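Local atomic coordinates of SusD-like protein BACOVA_02651 (Bacteroides ovatus, PDB entry 5E75), a protein that binds polysaccharide at the cell surface and probably mediates the capture of xyloglucan before its transport into the periplasm for degradation. Residues A[185-188]-A[189-193]; A[205-208]-A[209-212]; A[295-298]-A[299-302]; A[413-416]-A[417-420]. One frame throughout, in Å; residues are numbered along the deposited sequence.

Interaction 1: A[185-188]-A[189-193]; sequences GILA and KVYLA. With EDO (1,2-ethanediol), chain C.
Lys189 N bonds back to Gly185 O in an alpha-helical turn of helix 180-195, part of the helical, TPR-like portion of this SusD-family fold. The Lys189 side chain then runs along the same carbonyl, with CG 3.4 Å from Gly185 O. Beyond CG the chain bends (chi3 62°). Its NZ forms a salt bridge with Asp362 of helix 360-372 and a weak hydrogen bond to O1 of a bound 1,2-ethanediol, probably from the crystallisation liquor. The CD1 methyl of Ile186 touches C1 of the same diol at 3.6 Å. At Val190 the amide bonds to Ile186 O. Val190 CG2, beside the backbone N, lies 3.3 Å from Ile186 O. It also meets the CG2 methyl of Ile186 loosely. Val190 packs on both helices 151-168 and 103-125, Ile186 on the first. Tyr191 N bonds to Leu187 O at 2.9 Å. The Leu187 and Tyr191 side chains lie side by side and point the same way, touching helices 151-168 and 205-221. Leu192 N continues the ladder to Ala188 O, and its side chain turns to Thr366 and Glu369. The closest apolar approach is at the tyrosine, where Leu187 CD1 sits 3.5 Å from Tyr191 CE2.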
loop_
_atom_site.group_PDB
_atom_site.type_symbol
_atom_site.label_atom_id
_atom_site.label_comp_id
_atom_site.label_asym_id
_atom_site.label_seq_id
_atom_site.Cartn_x
_atom_site.Cartn_y
_atom_site.Cartn_z
ATOM N N GLY A 185 15.259 1.554 0.341
ATOM C CA GLY A 185 14.235 0.770 -0.334
ATOM C C GLY A 185 13.192 1.630 -1.026
ATOM O O GLY A 185 12.810 1.370 -2.176
ATOM N N ILE A 186 12.714 2.663 -0.332
ATOM C CA ILE A 186 11.769 3.594 -0.955
ATOM C C ILE A 186 12.432 4.316 -2.130
ATOM O O ILE A 186 11.837 4.474 -3.185
ATOM C CB ILE A 186 11.199 4.626 0.057
ATOM C CG1 ILE A 186 10.486 3.918 1.221
ATOM C CG2 ILE A 186 10.255 5.613 -0.631
ATOM C CD1 ILE A 186 9.157 3.368 0.926
ATOM N N LEU A 187 13.676 4.748 -1.947
ATOM C CA LEU A 187 14.379 5.449 -3.007
ATOM C C LEU A 187 14.557 4.587 -4.264
ATOM O O LEU A 187 14.393 5.073 -5.387
ATOM C CB LEU A 187 15.715 5.987 -2.476
ATOM C CG LEU A 187 16.535 6.865 -3.415
ATOM C CD1 LEU A 187 15.721 8.046 -3.928
ATOM C CD2 LEU A 187 17.750 7.365 -2.647
ATOM N N ALA A 188 14.811 3.293 -4.069
ATOM C CA ALA A 188 14.882 2.376 -5.199
ATOM C C ALA A 188 13.549 2.355 -5.951
ATOM O O ALA A 188 13.523 2.383 -7.198
ATOM C CB ALA A 188 15.257 0.991 -4.736
ATOM N N LYS A 189 12.445 2.304 -5.202
ATOM C CA LYS A 189 11.111 2.298 -5.800
ATOM C C LYS A 189 10.840 3.586 -6.569
ATOM O O LYS A 189 10.224 3.573 -7.631
ATOM C CB LYS A 189 10.018 2.077 -4.743
ATOM C CG LYS A 189 10.031 0.710 -4.104
ATOM C CD LYS A 189 8.887 0.548 -3.129
ATOM C CE LYS A 189 7.540 0.671 -3.794
ATOM N NZ LYS A 189 6.453 0.260 -2.840
ATOM N N VAL A 190 11.291 4.708 -6.018
ATOM C CA VAL A 190 11.096 6.013 -6.649
ATOM C C VAL A 190 11.882 6.116 -7.967
ATOM O O VAL A 190 11.332 6.542 -8.982
ATOM C CB VAL A 190 11.450 7.154 -5.660
ATOM C CG1 VAL A 190 11.419 8.498 -6.359
ATOM C CG2 VAL A 190 10.479 7.157 -4.495
ATOM N N TYR A 191 13.154 5.726 -7.952
ATOM C CA TYR A 191 13.935 5.743 -9.186
ATOM C C TYR A 191 13.339 4.806 -10.239
ATOM O O TYR A 191 13.261 5.159 -11.423
ATOM C CB TYR A 191 15.395 5.392 -8.916
ATOM C CG TYR A 191 16.239 6.552 -8.442
ATOM C CD1 TYR A 191 16.382 7.700 -9.217
ATOM C CD2 TYR A 191 16.881 6.505 -7.230
ATOM C CE1 TYR A 191 17.152 8.761 -8.800
ATOM C CE2 TYR A 191 17.677 7.567 -6.803
ATOM C CZ TYR A 191 17.785 8.692 -7.597
ATOM O OH TYR A 191 18.572 9.765 -7.190
ATOM N N LEU A 192 12.905 3.617 -9.829
ATOM C CA LEU A 192 12.266 2.717 -10.784
ATOM C C LEU A 192 11.000 3.347 -11.359
ATOM O O LEU A 192 10.756 3.283 -12.582
ATOM C CB LEU A 192 11.958 1.349 -10.164
ATOM C CG LEU A 192 11.267 0.330 -11.081
ATOM C CD1 LEU A 192 12.127 -0.004 -12.312
ATOM C CD2 LEU A 192 10.919 -0.913 -10.295
ATOM N N ALA A 193 10.194 3.977 -10.497
ATOM C CA ALA A 193 8.973 4.624 -10.957
ATOM C C ALA A 193 9.267 5.775 -11.908
ATOM O O ALA A 193 8.545 5.979 -12.881
ATOM C CB ALA A 193 8.142 5.126 -9.756
HETATM C C1 EDO C . 6.197 4.081 -1.004
HETATM O O1 EDO C . 5.426 3.233 -1.850
HETATM C C2 EDO C . 5.293 4.954 -0.144
HETATM O O2 EDO C . 4.911 6.145 -0.836
#

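Interaction 2: A[205-208]-A[209-212]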
loop_
_atom_site.group_PDB
_atom_site.type_symbol
_atom_site.label_atom_id
_atom_site.label_comp_id
_atom_site.label_asym_id
_atom_site.label_seq_id
_atom_site.Cartn_x
_atom_site.Cartn_y
_atom_site.Cartn_z
ATOM N N GLU A 205 18.084 4.534 -18.390
ATOM C CA GLU A 205 19.099 3.621 -17.892
ATOM C C GLU A 205 19.804 4.162 -16.642
ATOM O O GLU A 205 20.230 3.393 -15.782
ATOM C CB GLU A 205 20.093 3.312 -19.024
ATOM C CG GLU A 205 19.473 2.521 -20.197
ATOM C CD GLU A 205 19.261 1.044 -19.894
ATOM O OE1 GLU A 205 19.700 0.583 -18.813
ATOM O OE2 GLU A 205 18.665 0.337 -20.751
ATOM N N GLY A 206 19.911 5.482 -16.525
ATOM C CA GLY A 206 20.467 6.076 -15.327
ATOM C C GLY A 206 19.621 5.788 -14.099
ATOM O O GLY A 206 20.144 5.384 -13.065
ATOM N N ASP A 207 18.318 6.000 -14.224
ATOM C CA ASP A 207 17.411 5.718 -13.121
ATOM C C ASP A 207 17.359 4.221 -12.816
ATOM O O ASP A 207 17.281 3.847 -11.651
ATOM C CB ASP A 207 16.004 6.253 -13.403
ATOM C CG ASP A 207 15.879 7.776 -13.254
ATOM O OD1 ASP A 207 16.822 8.460 -12.779
ATOM O OD2 ASP A 207 14.795 8.286 -13.591
ATOM N N LEU A 208 17.401 3.369 -13.846
ATOM C CA LEU A 208 17.453 1.922 -13.623
ATOM C C LEU A 208 18.688 1.537 -12.822
ATOM O O LEU A 208 18.634 0.717 -11.905
ATOM C CB LEU A 208 17.405 1.152 -14.940
ATOM C CG LEU A 208 16.066 1.127 -15.671
ATOM C CD1 LEU A 208 16.250 0.486 -17.047
ATOM C CD2 LEU A 208 15.032 0.356 -14.861
ATOM N N GLU A 209 19.821 2.129 -13.181
ATOM C CA GLU A 209 21.061 1.831 -12.490
ATOM C C GLU A 209 20.967 2.244 -11.022
ATOM O O GLU A 209 21.362 1.498 -10.139
ATOM C CB GLU A 209 22.237 2.524 -13.187
ATOM C CG GLU A 209 23.573 2.350 -12.494
ATOM C CD GLU A 209 23.996 0.904 -12.361
ATOM O OE1 GLU A 209 23.552 0.067 -13.179
ATOM O OE2 GLU A 209 24.770 0.594 -11.431
ATOM N N LEU A 210 20.458 3.443 -10.763
ATOM C CA LEU A 210 20.280 3.890 -9.388
ATOM C C LEU A 210 19.303 3.006 -8.591
ATOM O O LEU A 210 19.575 2.658 -7.447
ATOM C CB LEU A 210 19.836 5.352 -9.368
ATOM C CG LEU A 210 20.938 6.347 -9.756
ATOM C CD1 LEU A 210 20.345 7.704 -10.130
ATOM C CD2 LEU A 210 21.929 6.486 -8.641
ATOM N N ALA A 211 18.185 2.618 -9.198
ATOM C CA ALA A 211 17.250 1.699 -8.552
ATOM C C ALA A 211 17.949 0.387 -8.182
ATOM O O ALA A 211 17.774 -0.149 -7.090
ATOM C CB ALA A 211 16.070 1.437 -9.461
ATOM N N ARG A 212 18.753 -0.134 -9.111
ATOM C CA ARG A 212 19.502 -1.364 -8.827
ATOM C C ARG A 212 20.504 -1.173 -7.699
ATOM O O ARG A 212 20.662 -2.034 -6.847
ATOM C CB ARG A 212 20.243 -1.861 -10.067
ATOM C CG ARG A 212 19.342 -2.477 -11.120
ATOM C CD ARG A 212 20.154 -3.188 -12.178
ATOM N NE ARG A 212 21.021 -2.296 -12.946
ATOM C CZ ARG A 212 20.699 -1.737 -14.112
ATOM N NH1 ARG A 212 19.513 -1.936 -14.665
ATOM N NH2 ARG A 212 21.576 -0.969 -14.743
HETATM O O HOH W 1 21.246 0.935 -16.751
HETATM O O HOH W 2 19.390 -1.726 -17.587
#
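Leu208 O lies beneath the side chain of Arg212 in the first turns of helix 205-221, where the arginine folds back along the alpha helix. The backbone bonds are regular i to i+4 pairs. Glu209 N, Leu210 N, Ala211 N and Arg212 N bond to the carbonyls of Glu205, Gly206, Asp207 and Leu208. The main charged pair is a salt bridge within residues 209-212. Arg212 NH2 meets Glu209 OE1 at 2.7 Å, nearly along the C-O axis of the carboxylate. The bend at chi3 (-64°) brings the guanidinium back over the helix, with Leu208 O and Glu209 CA on one face. NH1 also bonds to Ala370 O of helix 360-372. Asp207 forms a separate salt bridge with Arg194. Leu210 CG packs 3.5 Å from Gly206 O. Glu205 OE1, whose partner oxygen OE2 bonds to Asn374, does not reach the arginine directly; two waters bridge them. With an alanine in place of the arginine, Glu209 OE1 would probably lose this partner, and both waters would lose a donor while keeping Glu205. One water joins Glu205 OE1 to Arg212 NH1. The other accepts from Arg212 NH2 at 2.8 Å and donates to both Glu205 OE1 and Glu205 O.

Interaction 3: A[295-298]-A[299-302]; sequences ADTL and RRNA
Asp296 and Arg299 cross at a slant at the start of helix 297-303, and the arginine grips the carboxylate side-on. Arg299 NE bonds to Asp296 OD1 at 3.0 Å and Arg299 NH2 bonds to Asp296 OD2 at 3.0 Å. The two flat groups are far from coplanar, with their planes 57° apart. OD1 receives NE on its syn side, while OD2 is met by NH2 from above the carboxylate plane. From the arginine's side, Asp296 CG lies at the guanidinium edge. The bend of Arg299 at chi3 (-69°) turns this edge to the aspartate. Asp296 occupies the N-cap position, but its carboxylate makes no capping bond. Its backbone carbonyl starts the helix instead: Asp296 O accepts Arg300 N at 3.2 Å.

On another side of the turn, Thr297 and Arg300 also meet at an angle, with Thr297 CG2 4.2 Å from Arg300 NH1. Asn301 CB and CG both sit 3.2 Å from Thr297 O, which accepts Asn301 N. Asn301 OD1 lies in the guanidinium plane of Arg300 and accepts Arg300 NH2 at 3.0 Å. That oxygen is also hydrogen-bonded to Ser309.

Arg299 is buried and has further salt bridges to Glu410 and Glu414 of helix 404-415. Its positive charge is thus balanced by three acidic groups. It probably favours their ionised form and ties this short helix to its neighbour.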
loop_
_atom_site.group_PDB
_atom_site.type_symbol
_atom_site.label_atom_id
_atom_site.label_comp_id
_atom_site.label_asym_id
_atom_site.label_seq_id
_atom_site.Cartn_x
_atom_site.Cartn_y
_atom_site.Cartn_z
ATOM N N ALA A 295 -0.928 -23.512 -6.874
ATOM C CA ALA A 295 -0.077 -23.901 -5.769
ATOM C C ALA A 295 0.059 -22.813 -4.708
ATOM O O ALA A 295 0.519 -23.103 -3.612
ATOM C CB ALA A 295 1.296 -24.291 -6.283
ATOM N N ASP A 296 -0.359 -21.584 -5.022
ATOM C CA ASP A 296 -0.111 -20.405 -4.155
ATOM C C ASP A 296 -1.212 -20.229 -3.113
ATOM O O ASP A 296 -1.742 -19.129 -2.925
ATOM C CB ASP A 296 0.012 -19.161 -5.044
ATOM C CG ASP A 296 0.665 -17.961 -4.368
ATOM O OD1 ASP A 296 1.195 -18.080 -3.268
ATOM O OD2 ASP A 296 0.637 -16.898 -5.012
ATOM N N THR A 297 -1.508 -21.301 -2.386
ATOM C CA THR A 297 -2.583 -21.283 -1.402
ATOM C C THR A 297 -2.221 -20.530 -0.129
ATOM O O THR A 297 -3.114 -20.052 0.570
ATOM C CB THR A 297 -3.042 -22.706 -1.056
ATOM O OG1 THR A 297 -1.941 -23.450 -0.544
ATOM C CG2 THR A 297 -3.588 -23.390 -2.294
ATOM N N LEU A 298 -0.934 -20.413 0.183
ATOM C CA LEU A 298 -0.539 -19.745 1.425
ATOM C C LEU A 298 -0.815 -18.241 1.319
ATOM O O LEU A 298 -1.404 -17.645 2.221
ATOM C CB LEU A 298 0.929 -20.021 1.781
ATOM C CG LEU A 298 1.280 -21.509 1.932
ATOM C CD1 LEU A 298 2.748 -21.645 2.262
ATOM C CD2 LEU A 298 0.437 -22.197 2.999
ATOM N N ARG A 299 -0.399 -17.635 0.217
ATOM C CA ARG A 299 -0.666 -16.222 0.035
ATOM C C ARG A 299 -2.159 -15.977 -0.203
ATOM O O ARG A 299 -2.726 -15.017 0.323
ATOM C CB ARG A 299 0.182 -15.621 -1.089
ATOM C CG ARG A 299 1.678 -15.540 -0.746
ATOM C CD ARG A 299 2.455 -14.692 -1.748
ATOM N NE ARG A 299 2.527 -15.361 -3.036
ATOM C CZ ARG A 299 3.398 -15.078 -4.000
ATOM N NH1 ARG A 299 4.279 -14.106 -3.847
ATOM N NH2 ARG A 299 3.383 -15.794 -5.128
ATOM N N ARG A 300 -2.821 -16.858 -0.945
ATOM C CA ARG A 300 -4.252 -16.676 -1.161
ATOM C C ARG A 300 -4.994 -16.733 0.176
ATOM O O ARG A 300 -5.776 -15.844 0.485
ATOM C CB ARG A 300 -4.812 -17.735 -2.123
ATOM C CG ARG A 300 -6.253 -17.424 -2.543
ATOM C CD ARG A 300 -6.998 -18.635 -3.080
ATOM N NE ARG A 300 -7.166 -19.606 -2.010
ATOM C CZ ARG A 300 -7.205 -20.924 -2.166
ATOM N NH1 ARG A 300 -7.147 -21.483 -3.372
ATOM N NH2 ARG A 300 -7.327 -21.688 -1.092
ATOM N N ASN A 301 -4.739 -17.760 0.979
ATOM C CA ASN A 301 -5.491 -17.905 2.232
ATOM C C ASN A 301 -5.227 -16.766 3.208
ATOM O O ASN A 301 -6.134 -16.359 3.968
ATOM C CB ASN A 301 -5.156 -19.234 2.940
ATOM C CG ASN A 301 -5.783 -20.433 2.291
ATOM O OD1 ASN A 301 -6.699 -20.319 1.483
ATOM N ND2 ASN A 301 -5.282 -21.617 2.652
ATOM N N ALA A 302 -3.991 -16.259 3.231
ATOM C CA ALA A 302 -3.674 -15.164 4.135
ATOM C C ALA A 302 -4.273 -13.843 3.678
ATOM O O ALA A 302 -4.257 -12.864 4.416
ATOM C CB ALA A 302 -2.162 -15.021 4.304
HETATM O O HOH W 3 1.470 -19.454 -1.295
#

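Interaction 4: A[413-416]-A[417-420]; sequences VEFG and MEYS
Glu418 closes a type II beta turn that runs from Phe415 to Glu418 at the end of helix 404-415. Glu418 N bonds to Phe415 O at 3.1 Å. The side chain then folds back over the start of the turn. Glu418 CB lies 3.4 Å from the same Phe415 O. CG, anti to its own carbonyl carbon (chi1 -69°), has Phe415 O and Gly416 O about equally near, and the chain runs extended from there. Glu418 CD comes to 4.0 Å from Phe415 CD1. At the tip, Glu418 OE1 sits at the edge of the ring, 3.8 Å from Phe415 CD1. Ring and carboxylate planes are 73° apart. OE2 points back toward the helix, near Phe415 CA. It also comes close to Glu414 O, but these are two acceptors and do not bond. OE2 has its main partners outside the turn, in salt bridges with Arg359 and Lys332. Lys332 also bonds to Gly416 O, so one amine holds both the turn and the carboxylate. Replaced by an alanine, this side chain would no longer pair with Arg359 and Lys332, and a gap would probably open beside the Phe415 ring.

Farther along, the chain turns back to Phe415. Ser420 OG lies 3.3 Å from Phe415 CB. A water links the two residues, donating to Phe415 O at 2.8 Å and accepting from Ser420 N at 3.1 Å.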
loop_
_atom_site.group_PDB
_atom_site.type_symbol
_atom_site.label_atom_id
_atom_site.label_comp_id
_atom_site.label_asym_id
_atom_site.label_seq_id
_atom_site.Cartn_x
_atom_site.Cartn_y
_atom_site.Cartn_z
ATOM N N VAL A 413 -0.115 -10.571 -6.158
ATOM C CA VAL A 413 -0.348 -11.618 -5.183
ATOM C C VAL A 413 0.483 -11.444 -3.908
ATOM O O VAL A 413 0.034 -11.823 -2.834
ATOM C CB VAL A 413 -0.173 -13.070 -5.752
ATOM C CG1 VAL A 413 -1.157 -13.363 -6.876
ATOM C CG2 VAL A 413 1.204 -13.327 -6.243
ATOM N N GLU A 414 1.664 -10.866 -4.004
ATOM C CA GLU A 414 2.450 -10.615 -2.805
ATOM C C GLU A 414 1.798 -9.537 -1.946
ATOM O O GLU A 414 1.827 -9.636 -0.712
ATOM C CB GLU A 414 3.879 -10.229 -3.181
ATOM C CG GLU A 414 4.812 -10.029 -1.990
ATOM C CD GLU A 414 5.051 -11.262 -1.158
ATOM O OE1 GLU A 414 4.861 -12.401 -1.657
ATOM O OE2 GLU A 414 5.466 -11.099 0.013
ATOM N N PHE A 415 1.180 -8.541 -2.582
ATOM C CA PHE A 415 0.741 -7.331 -1.859
ATOM C C PHE A 415 -0.770 -7.111 -1.839
ATOM O O PHE A 415 -1.238 -6.029 -1.495
ATOM C CB PHE A 415 1.479 -6.075 -2.357
ATOM C CG PHE A 415 2.947 -6.177 -2.190
ATOM C CD1 PHE A 415 3.493 -6.175 -0.921
ATOM C CD2 PHE A 415 3.778 -6.326 -3.271
ATOM C CE1 PHE A 415 4.853 -6.342 -0.754
ATOM C CE2 PHE A 415 5.130 -6.464 -3.112
ATOM C CZ PHE A 415 5.660 -6.475 -1.857
ATOM N N GLY A 416 -1.544 -8.135 -2.176
ATOM C CA GLY A 416 -2.992 -8.012 -2.135
ATOM C C GLY A 416 -3.495 -7.561 -0.776
ATOM O O GLY A 416 -3.035 -8.048 0.260
ATOM N N MET A 417 -4.430 -6.609 -0.783
ATOM C CA MET A 417 -5.034 -6.078 0.450
ATOM C C MET A 417 -4.016 -5.411 1.374
ATOM O O MET A 417 -4.241 -5.288 2.567
ATOM C CB MET A 417 -5.861 -7.151 1.183
ATOM C CG MET A 417 -7.052 -7.679 0.380
ATOM S SD MET A 417 -8.091 -6.400 -0.354
ATOM C CE MET A 417 -8.397 -5.334 1.072
ATOM N N GLU A 418 -2.922 -4.911 0.807
ATOM C CA GLU A 418 -1.978 -4.054 1.543
ATOM C C GLU A 418 -2.023 -2.611 1.053
ATOM O O GLU A 418 -1.190 -1.797 1.444
ATOM C CB GLU A 418 -0.543 -4.590 1.479
ATOM C CG GLU A 418 -0.403 -5.874 2.266
ATOM C CD GLU A 418 0.980 -6.487 2.215
ATOM O OE1 GLU A 418 1.993 -5.791 2.499
ATOM O OE2 GLU A 418 1.014 -7.694 1.940
ATOM N N TYR A 419 -3.010 -2.290 0.233
ATOM C CA TYR A 419 -3.270 -0.902 -0.161
ATOM C C TYR A 419 -2.108 -0.299 -0.930
ATOM O O TYR A 419 -1.841 0.893 -0.814
ATOM C CB TYR A 419 -3.650 -0.058 1.066
ATOM C CG TYR A 419 -4.373 -0.848 2.162
ATOM C CD1 TYR A 419 -5.561 -1.527 1.929
ATOM C CD2 TYR A 419 -3.823 -0.913 3.437
ATOM C CE1 TYR A 419 -6.183 -2.268 2.975
ATOM C CE2 TYR A 419 -4.427 -1.628 4.456
ATOM C CZ TYR A 419 -5.585 -2.305 4.210
ATOM O OH TYR A 419 -6.137 -2.994 5.283
ATOM N N SER A 420 -1.443 -1.131 -1.729
ATOM C CA SER A 420 -0.283 -0.716 -2.498
ATOM C C SER A 420 -0.401 -0.983 -4.001
ATOM O O SER A 420 0.251 -0.319 -4.795
ATOM C CB SER A 420 0.959 -1.433 -1.968
ATOM O OG SER A 420 0.779 -2.834 -2.003
HETATM O O HOH W 4 -2.560 -3.859 -2.639
#

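Overall arrangement
The four contacts follow one another along the chain without overlap. Interactions 1 and 2 lie on successive helices, 180-195 and 205-221, with centres about 9 Å apart. They touch where Ala211 packs on Ala188 and Leu210 on Tyr191. Interactions 3 and 4 have centres about 13 Å apart and both lie in the SusD-family part of the chain. Interactions 1 and 4 do not touch, their nearest atoms being about 6 Å apart. Helix 360-372 contacts Lys189, Arg212 and Phe415, and so links the helical pair to the 404-420 region. The salt bridge from Arg299 to Glu414 in turn joins the short helix 297-303 to that region.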